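Local coordinates for protein lombricine kinase (Urechis caupo, PDB 3JPZ) that probably catalyses the reversible transfer of a phosphoryl group between ATP and the guanidino compound lombricine, as a member of the phosphagen kinase family, at residues T120-R125 with R242-I247; G203-H206 with T211-I214; L213-I216 with M222-I225. All blocks are in the same frame, centred on the assembly; numbering follows the deposited sequence.

In the fold
All three contacts use four neighbouring strands of the eight-stranded antiparallel sheet and the helix 233-252 packed against it. Interactions 2 and 3 have centres about 6 Å apart and share L213 and I214 on the middle strand of three. Strand 222-229 then passes the sheet on to interaction 1, centred about 9 Å from interaction 3: R122 N lies 2.7 Å from M222 O, a probable hydrogen bond. Helix residues I247 and L244 meet F212, I214 and V224, joining all three contacts on one face. The opposite face carries R223, an ADP-binding residue whose side chain comes within about 3 Å of that of R119; no nucleotide is bound to this chain.

Interaction 1 (T120-R125 with R242-I247); sequences TGRGIR and RGLNAI
L244 reaches from its helix into the angle between T120 and R122, and its two methyls make every side-chain contact of this small interface, which buries 115 Å² in all. The closer-packed part is around R122. CD2 of L244 sits over one face of the R122 guanidinium, 3.8 Å above the plane and displaced toward the rim, and is also 4.0 Å from CG of R122 in the bent part of that chain. L244 CD1 reaches further out, to 3.7 Å from R122 NH2. The two side chains run at about a right angle, so the leucine lies across the arginine instead of following it. With CG anti to the carbonyl carbon (chi1 -69°) and a bend at chi2 (-67°), R122 turns its guanidinium back along its own strand, where R122 NH1 donates 2.8 Å to T120 OG1 and 2.7 Å to G121 O. The first partner is tilted 22° from the guanidinium plane; the second lies near that plane. Two acceptors on one nitrogen restrain the group's rotation, and Y266 adds a cation-pi contact.

This is helix-on-sheet packing in the catalytic domain of a phosphagen kinase: helix 233-252 lies against the end of strand 113-122, with the nearest backbones, R122 and L244, 9.1 Å apart between CA atoms. V224 on the adjoining strand also touches L244. T120 makes a looser approach, its CG2 being 4.0 Å from L244 CD1, while its OG1 bonds to T276 O as well as accepting from R122.

Beyond this buried cluster the segments diverge. N245 faces solvent, and the partly exposed R242 and R125 turn to separate acidic side chains: R242 forms salt bridges with D155 and E238, R125 with E66 and E257.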
ATOM      1  N   THR A 120      13.749 -18.949 -11.056  1.00 11.81           N
ATOM      2  CA  THR A 120      12.610 -18.645 -11.887  1.00 11.87           C
ATOM      3  C   THR A 120      11.418 -18.510 -10.974  1.00 12.02           C
ATOM      4  O   THR A 120      11.544 -18.630  -9.759  1.00 13.48           O
ATOM      5  CB  THR A 120      12.349 -19.737 -12.938  1.00 23.57           C
ATOM      6  OG1 THR A 120      11.409 -19.246 -13.905  1.00 16.46           O
ATOM      7  CG2 THR A 120      11.804 -21.000 -12.277  1.00 25.08           C
ATOM      8  N   GLY A 121      10.265 -18.238 -11.559  1.00 13.17           N
ATOM      9  CA  GLY A 121       9.041 -18.182 -10.801  1.00 16.63           C
ATOM     10  C   GLY A 121       8.017 -19.044 -11.498  1.00 13.24           C
ATOM     11  O   GLY A 121       8.100 -19.289 -12.697  1.00 17.97           O
ATOM     12  N   ARG A 122       7.038 -19.498 -10.739  1.00 14.61           N
ATOM     13  CA  ARG A 122       5.943 -20.258 -11.304  1.00 16.49           C
ATOM     14  C   ARG A 122       4.650 -19.762 -10.691  1.00 14.02           C
ATOM     15  O   ARG A 122       4.602 -19.443  -9.503  1.00 14.38           O
ATOM     16  CB  ARG A 122       6.135 -21.746 -11.034  1.00 18.19           C
ATOM     17  CG  ARG A 122       7.300 -22.356 -11.811  1.00 15.90           C
ATOM     18  CD  ARG A 122       7.016 -22.374 -13.301  1.00 16.11           C
ATOM     19  NE  ARG A 122       8.081 -23.013 -14.067  1.00 15.44           N
ATOM     20  CZ  ARG A 122       9.151 -22.377 -14.539  1.00 15.34           C
ATOM     21  NH1 ARG A 122       9.299 -21.081 -14.330  1.00 13.57           N
ATOM     22  NH2 ARG A 122      10.074 -23.036 -15.227  1.00 22.12           N
ATOM     23  N   GLY A 123       3.621 -19.656 -11.523  1.00 15.28           N
ATOM     24  CA  GLY A 123       2.264 -19.476 -11.043  1.00 15.74           C
ATOM     25  C   GLY A 123       1.546 -20.814 -11.041  1.00 15.43           C
ATOM     26  O   GLY A 123       1.910 -21.719 -11.790  1.00 15.85           O
ATOM     27  N   ILE A 124       0.543 -20.949 -10.183  1.00 15.78           N
ATOM     28  CA  ILE A 124      -0.268 -22.158 -10.134  1.00 16.74           C
ATOM     29  C   ILE A 124      -1.584 -21.890 -10.856  1.00 17.09           C
ATOM     30  O   ILE A 124      -2.366 -21.040 -10.441  1.00 17.38           O
ATOM     31  CB  ILE A 124      -0.531 -22.578  -8.677  1.00 24.64           C
ATOM     32  CG1 ILE A 124       0.784 -22.616  -7.882  1.00 22.41           C
ATOM     33  CG2 ILE A 124      -1.234 -23.931  -8.619  1.00 18.47           C
ATOM     34  CD1 ILE A 124       1.832 -23.574  -8.442  1.00 17.04           C
ATOM     35  N   ARG A 125      -1.818 -22.592 -11.958  1.00 20.68           N
ATOM     36  CA  ARG A 125      -2.984 -22.325 -12.794  1.00 25.34           C
ATOM     37  C   ARG A 125      -4.274 -22.489 -11.996  1.00 26.84           C
ATOM     38  O   ARG A 125      -4.379 -23.361 -11.131  1.00 28.40           O
ATOM     39  CB  ARG A 125      -2.994 -23.235 -14.026  1.00 34.57           C
ATOM     40  CG  ARG A 125      -4.235 -23.084 -14.894  1.00 37.52           C
ATOM     41  CD  ARG A 125      -4.001 -23.628 -16.291  1.00 34.64           C
ATOM     42  NE  ARG A 125      -3.120 -22.764 -17.070  1.00 37.56           N
ATOM     43  CZ  ARG A 125      -2.484 -23.140 -18.174  1.00 26.65           C
ATOM     44  NH1 ARG A 125      -2.620 -24.373 -18.642  1.00 39.12           N
ATOM     45  NH2 ARG A 125      -1.709 -22.284 -18.815  1.00 33.66           N
ATOM     46  N   ARG A 242      15.390 -30.527 -12.577  1.00 26.72           N
ATOM     47  CA  ARG A 242      14.948 -31.740 -11.910  1.00 38.35           C
ATOM     48  C   ARG A 242      13.907 -31.391 -10.850  1.00 31.42           C
ATOM     49  O   ARG A 242      12.872 -32.045 -10.736  1.00 21.27           O
ATOM     50  CB  ARG A 242      16.140 -32.455 -11.275  1.00 33.46           C
ATOM     51  CG  ARG A 242      15.763 -33.678 -10.455  1.00 35.58           C
ATOM     52  CD  ARG A 242      16.939 -34.637 -10.333  1.00 48.80           C
ATOM     53  NE  ARG A 242      18.139 -33.975  -9.827  1.00 33.46           N
ATOM     54  CZ  ARG A 242      18.343 -33.673  -8.551  1.00 30.68           C
ATOM     55  NH1 ARG A 242      17.418 -33.963  -7.648  1.00 34.87           N
ATOM     56  NH2 ARG A 242      19.466 -33.074  -8.179  1.00 28.22           N
ATOM     57  N   GLY A 243      14.184 -30.342 -10.086  1.00 17.97           N
ATOM     58  CA  GLY A 243      13.283 -29.900  -9.039  1.00 32.66           C
ATOM     59  C   GLY A 243      11.977 -29.357  -9.593  1.00 36.69           C
ATOM     60  O   GLY A 243      10.900 -29.652  -9.079  1.00 17.87           O
ATOM     61  N   LEU A 244      12.066 -28.562 -10.651  1.00 20.46           N
ATOM     62  CA  LEU A 244      10.880 -27.932 -11.196  1.00 25.05           C
ATOM     63  C   LEU A 244       9.924 -29.000 -11.703  1.00 19.54           C
ATOM     64  O   LEU A 244       8.743 -28.996 -11.362  1.00 26.39           O
ATOM     65  CB  LEU A 244      11.251 -26.974 -12.322  1.00 15.97           C
ATOM     66  CG  LEU A 244      11.680 -25.574 -11.868  1.00 17.63           C
ATOM     67  CD1 LEU A 244      12.381 -24.841 -12.997  1.00 14.53           C
ATOM     68  CD2 LEU A 244      10.489 -24.774 -11.359  1.00 18.93           C
ATOM     69  N   ASN A 245      10.456 -29.925 -12.500  1.00 19.06           N
ATOM     70  CA  ASN A 245       9.659 -31.005 -13.080  1.00 31.55           C
ATOM     71  C   ASN A 245       9.074 -31.908 -12.002  1.00 31.31           C
ATOM     72  O   ASN A 245       7.956 -32.407 -12.133  1.00 26.70           O
ATOM     73  CB  ASN A 245      10.508 -31.836 -14.048  1.00 45.31           C
ATOM     74  CG  ASN A 245      10.797 -31.109 -15.361  1.00 26.75           C
ATOM     75  OD1 ASN A 245      10.107 -30.162 -15.729  1.00 35.45           O
ATOM     76  ND2 ASN A 245      11.817 -31.564 -16.076  1.00 25.18           N
ATOM     77  N   ALA A 246       9.841 -32.118 -10.941  1.00 30.21           N
ATOM     78  CA  ALA A 246       9.443 -33.019  -9.872  1.00 43.69           C
ATOM     79  C   ALA A 246       8.299 -32.416  -9.061  1.00 47.53           C
ATOM     80  O   ALA A 246       7.350 -33.099  -8.681  1.00 30.78           O
ATOM     81  CB  ALA A 246      10.632 -33.320  -8.977  1.00 37.13           C
ATOM     82  N   ILE A 247       8.402 -31.119  -8.804  1.00 25.69           N
ATOM     83  CA  ILE A 247       7.379 -30.392  -8.080  1.00 20.05           C
ATOM     84  C   ILE A 247       6.087 -30.424  -8.869  1.00 37.00           C
ATOM     85  O   ILE A 247       5.003 -30.586  -8.307  1.00 41.53           O
ATOM     86  CB  ILE A 247       7.808 -28.928  -7.883  1.00 28.28           C
ATOM     87  CG1 ILE A 247       8.952 -28.844  -6.872  1.00 18.55           C
ATOM     88  CG2 ILE A 247       6.630 -28.072  -7.429  1.00 18.90           C
ATOM     89  CD1 ILE A 247       9.635 -27.482  -6.840  1.00 22.87           C
TER

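Interaction 2 (G203-H206 with T211-I214); sequences GIWH and TFLI
W205 and I214 exchange a pair of backbone hydrogen bonds that fixes the register of the two strands. W205 N donates to I214 O over 2.7 Å at 167° and meets that oxygen in its carbonyl plane. The return bond, I214 N to W205 O, is equally short but its donor is tilted 30° from the carbonyl plane. Around this hydrogen-bonded pair lie weaker CA-H...O contacts: I204 CA approaches I214 O, and H206 CA comes to 3.1 Å from F212 O. H206 and L213 form the next, non-hydrogen-bonded pair, with CA atoms 4.3 Å apart.

The arrangement is a beta hairpin of strands 203-207 and 212-216 in the catalytic domain, its strand axes running antiparallel. At its turn, N207 OD1 accepts hydrogen bonds from the backbone N of both T211 and F212.

Packing differs on the two faces. On the side bearing W205 and I214, these side chains lie next to each other and point the same way. CG of W205 is anti to its backbone N (chi1 -179°), which extends the indole along the neighbouring strand and brings W205 CE3 to 3.3 Å from I214 CG1, an oblique approach to the ring. Further along, W205 CZ3 meets the edge of the F212 ring, near the phenyl plane, 3.8 Å from F212 CD2. L149 of helix 135-149 touches both W205 and I214, while I247 of helix 233-252 touches F212 and I214.

On the other face, which bears I204, H206 and L213, I204 CG2 and L213 CD1 are tight at 3.5 Å. The same L213 methyl lies 3.4 Å from W205 O. The imidazole of H206 leads away from L213 and meets the ring of F179.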
ATOM      1  N   GLY A 203       5.939 -18.450   2.902  1.00 25.86           N
ATOM      2  CA  GLY A 203       6.875 -19.369   3.512  1.00 22.41           C
ATOM      3  C   GLY A 203       8.145 -19.594   2.732  1.00 27.55           C
ATOM      4  O   GLY A 203       8.276 -19.208   1.572  1.00 17.97           O
ATOM      5  N   ILE A 204       9.090 -20.234   3.406  1.00 34.24           N
ATOM      6  CA  ILE A 204      10.363 -20.585   2.822  1.00 23.39           C
ATOM      7  C   ILE A 204      10.559 -22.078   2.974  1.00 16.61           C
ATOM      8  O   ILE A 204      10.516 -22.605   4.081  1.00 24.84           O
ATOM      9  CB  ILE A 204      11.506 -19.871   3.546  1.00 22.99           C
ATOM     10  CG1 ILE A 204      11.315 -18.352   3.467  1.00 21.61           C
ATOM     11  CG2 ILE A 204      12.840 -20.296   2.958  1.00 16.54           C
ATOM     12  CD1 ILE A 204      12.188 -17.574   4.434  1.00 15.35           C
ATOM     13  N   TRP A 205      10.756 -22.760   1.855  1.00 24.38           N
ATOM     14  CA  TRP A 205      11.106 -24.168   1.858  1.00 24.51           C
ATOM     15  C   TRP A 205      12.510 -24.286   1.306  1.00 28.23           C
ATOM     16  O   TRP A 205      12.927 -23.471   0.489  1.00 16.29           O
ATOM     17  CB  TRP A 205      10.142 -24.956   0.977  1.00 17.81           C
ATOM     18  CG  TRP A 205      10.397 -26.439   0.934  1.00 22.88           C
ATOM     19  CD1 TRP A 205       9.778 -27.397   1.687  1.00 30.49           C
ATOM     20  CD2 TRP A 205      11.320 -27.135   0.086  1.00 26.77           C
ATOM     21  NE1 TRP A 205      10.261 -28.640   1.363  1.00 29.15           N
ATOM     22  CE2 TRP A 205      11.207 -28.508   0.383  1.00 20.15           C
ATOM     23  CE3 TRP A 205      12.233 -26.730  -0.895  1.00 25.36           C
ATOM     24  CZ2 TRP A 205      11.972 -29.472  -0.259  1.00 20.75           C
ATOM     25  CZ3 TRP A 205      12.987 -27.690  -1.530  1.00 34.13           C
ATOM     26  CH2 TRP A 205      12.855 -29.045  -1.211  1.00 23.99           C
ATOM     27  N   HIS A 206      13.251 -25.283   1.766  1.00 17.76           N
ATOM     28  CA  HIS A 206      14.505 -25.630   1.120  1.00 26.51           C
ATOM     29  C   HIS A 206      14.915 -27.034   1.498  1.00 28.49           C
ATOM     30  O   HIS A 206      14.467 -27.573   2.512  1.00 32.25           O
ATOM     31  CB  HIS A 206      15.614 -24.626   1.464  1.00 19.86           C
ATOM     32  CG  HIS A 206      16.074 -24.683   2.887  1.00 17.35           C
ATOM     33  ND1 HIS A 206      17.008 -25.591   3.332  1.00 18.20           N
ATOM     34  CD2 HIS A 206      15.746 -23.926   3.960  1.00 22.27           C
ATOM     35  CE1 HIS A 206      17.230 -25.401   4.620  1.00 23.34           C
ATOM     36  NE2 HIS A 206      16.474 -24.396   5.026  1.00 25.54           N
ATOM     37  N   THR A 211      20.660 -26.117  -1.319  1.00 24.26           N
ATOM     38  CA  THR A 211      20.998 -25.867  -2.716  1.00 21.13           C
ATOM     39  C   THR A 211      19.735 -25.685  -3.548  1.00 21.42           C
ATOM     40  O   THR A 211      19.804 -25.399  -4.739  1.00 17.29           O
ATOM     41  CB  THR A 211      21.773 -27.046  -3.308  1.00 21.33           C
ATOM     42  OG1 THR A 211      21.049 -28.255  -3.051  1.00 16.46           O
ATOM     43  CG2 THR A 211      23.166 -27.150  -2.695  1.00 18.51           C
ATOM     44  N   PHE A 212      18.579 -25.880  -2.919  1.00 16.48           N
ATOM     45  CA  PHE A 212      17.300 -25.693  -3.586  1.00 19.07           C
ATOM     46  C   PHE A 212      16.367 -24.984  -2.627  1.00 20.14           C
ATOM     47  O   PHE A 212      16.040 -25.503  -1.560  1.00 30.99           O
ATOM     48  CB  PHE A 212      16.713 -27.038  -4.015  1.00 21.45           C
ATOM     49  CG  PHE A 212      15.738 -26.935  -5.152  1.00 30.11           C
ATOM     50  CD1 PHE A 212      16.132 -26.421  -6.375  1.00 15.26           C
ATOM     51  CD2 PHE A 212      14.428 -27.361  -4.998  1.00 36.54           C
ATOM     52  CE1 PHE A 212      15.238 -26.331  -7.419  1.00 25.16           C
ATOM     53  CE2 PHE A 212      13.531 -27.273  -6.038  1.00 35.37           C
ATOM     54  CZ  PHE A 212      13.933 -26.757  -7.249  1.00 31.22           C
ATOM     55  N   LEU A 213      15.940 -23.792  -3.019  1.00 19.64           N
ATOM     56  CA  LEU A 213      15.211 -22.891  -2.140  1.00 20.14           C
ATOM     57  C   LEU A 213      13.889 -22.505  -2.785  1.00 23.44           C
ATOM     58  O   LEU A 213      13.823 -22.223  -3.967  1.00 17.77           O
ATOM     59  CB  LEU A 213      16.050 -21.645  -1.866  1.00 19.45           C
ATOM     60  CG  LEU A 213      15.322 -20.444  -1.257  1.00 17.19           C
ATOM     61  CD1 LEU A 213      14.927 -20.711   0.197  1.00 14.53           C
ATOM     62  CD2 LEU A 213      16.220 -19.217  -1.374  1.00 24.60           C
ATOM     63  N   ILE A 214      12.833 -22.489  -1.991  1.00 15.30           N
ATOM     64  CA  ILE A 214      11.499 -22.246  -2.498  1.00 15.17           C
ATOM     65  C   ILE A 214      10.877 -21.143  -1.662  1.00 14.51           C
ATOM     66  O   ILE A 214      10.810 -21.259  -0.447  1.00 29.79           O
ATOM     67  CB  ILE A 214      10.644 -23.525  -2.390  1.00 21.11           C
ATOM     68  CG1 ILE A 214      11.233 -24.640  -3.263  1.00 31.65           C
ATOM     69  CG2 ILE A 214       9.184 -23.253  -2.743  1.00 31.43           C
ATOM     70  CD1 ILE A 214      11.176 -24.371  -4.751  1.00 32.24           C
TER

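Interaction 3 (L213-I216 with M222-I225); sequences LIWI and MRVI
L213-I216 and M222-I225 pair as the antiparallel strands of a beta hairpin inside the large sheet, between strand 203-207 on one side and strand 113-122 on the other. Four backbone hydrogen bonds establish the register: L213 with I225 and W215 with R223 each bond in both directions, all nearly straight. L213 N to I225 O is the shortest at 2.7 Å, almost in line with the carbonyl bond.

On the face shared with helices 135-149 and 233-252, I214 CD1 presses to 3.4 Å from V224 CG2, tighter than usual van der Waals contact, and I214 CG2 lies 4.0 Å from M222 CG. Here M222 also meets I145 and I247.

The reverse face carries R223, which binds ADP in this phosphagen kinase; its side chain touches R119, and I225 touches R117 and R119, both also ADP-binding. L213 CD2 meets I225 CD1 at 3.6 Å. Alongside, W215 and R223 rise together: R223 CG approaches the indole obliquely, 4.1 Å from W215 CE3, and the ring and guanidinium planes differ by 38°. Bends at chi2 (85°) and chi3 direct the R223 guanidinium, whose NH1 forms a salt bridge with D220; W215 NE1 bonds to F179 O.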
ATOM      1  N   LEU A 213      15.940 -23.792  -3.019  1.00 19.64           N
ATOM      2  CA  LEU A 213      15.211 -22.891  -2.140  1.00 20.14           C
ATOM      3  C   LEU A 213      13.889 -22.505  -2.785  1.00 23.44           C
ATOM      4  O   LEU A 213      13.823 -22.223  -3.967  1.00 17.77           O
ATOM      5  CB  LEU A 213      16.050 -21.645  -1.866  1.00 19.45           C
ATOM      6  CG  LEU A 213      15.322 -20.444  -1.257  1.00 17.19           C
ATOM      7  CD1 LEU A 213      14.927 -20.711   0.197  1.00 14.53           C
ATOM      8  CD2 LEU A 213      16.220 -19.217  -1.374  1.00 24.60           C
ATOM      9  N   ILE A 214      12.833 -22.489  -1.991  1.00 15.30           N
ATOM     10  CA  ILE A 214      11.499 -22.246  -2.498  1.00 15.17           C
ATOM     11  C   ILE A 214      10.877 -21.143  -1.662  1.00 14.51           C
ATOM     12  O   ILE A 214      10.810 -21.259  -0.447  1.00 29.79           O
ATOM     13  CB  ILE A 214      10.644 -23.525  -2.390  1.00 21.11           C
ATOM     14  CG1 ILE A 214      11.233 -24.640  -3.263  1.00 31.65           C
ATOM     15  CG2 ILE A 214       9.184 -23.253  -2.743  1.00 31.43           C
ATOM     16  CD1 ILE A 214      11.176 -24.371  -4.751  1.00 32.24           C
ATOM     17  N   TRP A 215      10.464 -20.053  -2.297  1.00 14.53           N
ATOM     18  CA  TRP A 215       9.671 -19.027  -1.615  1.00 13.69           C
ATOM     19  C   TRP A 215       8.244 -19.109  -2.107  1.00 13.80           C
ATOM     20  O   TRP A 215       7.994 -19.104  -3.308  1.00 13.80           O
ATOM     21  CB  TRP A 215      10.158 -17.620  -1.908  1.00 12.97           C
ATOM     22  CG  TRP A 215      11.446 -17.242  -1.305  1.00 13.90           C
ATOM     23  CD1 TRP A 215      12.159 -17.931  -0.380  1.00 14.27           C
ATOM     24  CD2 TRP A 215      12.167 -16.038  -1.562  1.00 12.58           C
ATOM     25  NE1 TRP A 215      13.299 -17.236  -0.053  1.00 14.23           N
ATOM     26  CE2 TRP A 215      13.323 -16.066  -0.764  1.00 13.33           C
ATOM     27  CE3 TRP A 215      11.943 -14.931  -2.389  1.00 12.65           C
ATOM     28  CZ2 TRP A 215      14.265 -15.030  -0.776  1.00 12.94           C
ATOM     29  CZ3 TRP A 215      12.884 -13.906  -2.401  1.00 17.15           C
ATOM     30  CH2 TRP A 215      14.025 -13.964  -1.595  1.00 11.69           C
ATOM     31  N   ILE A 216       7.308 -19.152  -1.179  1.00 14.52           N
ATOM     32  CA  ILE A 216       5.903 -19.178  -1.535  1.00 17.86           C
ATOM     33  C   ILE A 216       5.258 -17.833  -1.224  1.00 20.03           C
ATOM     34  O   ILE A 216       5.382 -17.302  -0.120  1.00 20.00           O
ATOM     35  CB  ILE A 216       5.165 -20.316  -0.805  1.00 15.17           C
ATOM     36  CG1 ILE A 216       5.772 -21.663  -1.199  1.00 23.50           C
ATOM     37  CG2 ILE A 216       3.672 -20.292  -1.132  1.00 20.14           C
ATOM     38  CD1 ILE A 216       5.111 -22.844  -0.550  1.00 25.59           C
ATOM     39  N   MET A 222       5.344 -19.266  -6.544  1.00 14.29           N
ATOM     40  CA  MET A 222       6.502 -20.078  -6.226  1.00 13.93           C
ATOM     41  C   MET A 222       7.746 -19.531  -6.903  1.00 16.18           C
ATOM     42  O   MET A 222       7.829 -19.495  -8.122  1.00 13.95           O
ATOM     43  CB  MET A 222       6.281 -21.512  -6.687  1.00 14.89           C
ATOM     44  CG  MET A 222       7.363 -22.466  -6.244  1.00 28.04           C
ATOM     45  SD  MET A 222       6.958 -24.164  -6.660  1.00 24.16           S
ATOM     46  CE  MET A 222       7.038 -24.078  -8.452  1.00 15.66           C
ATOM     47  N   ARG A 223       8.707 -19.115  -6.094  1.00 13.06           N
ATOM     48  CA  ARG A 223       9.994 -18.659  -6.592  1.00 14.48           C
ATOM     49  C   ARG A 223      10.987 -19.764  -6.318  1.00 14.99           C
ATOM     50  O   ARG A 223      11.260 -20.084  -5.166  1.00 18.70           O
ATOM     51  CB  ARG A 223      10.420 -17.380  -5.884  1.00 12.14           C
ATOM     52  CG  ARG A 223      11.926 -17.115  -5.915  1.00 29.02           C
ATOM     53  CD  ARG A 223      12.366 -16.406  -7.182  1.00 41.81           C
ATOM     54  NE  ARG A 223      12.496 -14.965  -6.978  1.00 44.54           N
ATOM     55  CZ  ARG A 223      11.517 -14.082  -7.153  1.00 40.28           C
ATOM     56  NH1 ARG A 223      10.314 -14.478  -7.542  1.00 51.43           N
ATOM     57  NH2 ARG A 223      11.745 -12.794  -6.938  1.00 42.93           N
ATOM     58  N   VAL A 224      11.516 -20.359  -7.375  1.00 18.41           N
ATOM     59  CA  VAL A 224      12.418 -21.494  -7.234  1.00 17.75           C
ATOM     60  C   VAL A 224      13.852 -21.055  -7.467  1.00 23.74           C
ATOM     61  O   VAL A 224      14.169 -20.468  -8.495  1.00 13.55           O
ATOM     62  CB  VAL A 224      12.054 -22.597  -8.227  1.00 13.85           C
ATOM     63  CG1 VAL A 224      13.106 -23.680  -8.232  1.00 14.23           C
ATOM     64  CG2 VAL A 224      10.674 -23.168  -7.897  1.00 23.94           C
ATOM     65  N   ILE A 225      14.721 -21.321  -6.502  1.00 20.17           N
ATOM     66  CA  ILE A 225      16.126 -20.996  -6.672  1.00 17.71           C
ATOM     67  C   ILE A 225      16.986 -22.221  -6.440  1.00 13.18           C
ATOM     68  O   ILE A 225      16.912 -22.841  -5.392  1.00 21.49           O
ATOM     69  CB  ILE A 225      16.565 -19.879  -5.716  1.00 12.60           C
ATOM     70  CG1 ILE A 225      15.684 -18.636  -5.925  1.00 12.18           C
ATOM     71  CG2 ILE A 225      18.024 -19.529  -5.964  1.00 17.54           C
ATOM     72  CD1 ILE A 225      15.253 -17.985  -4.655  1.00 21.13           C
TER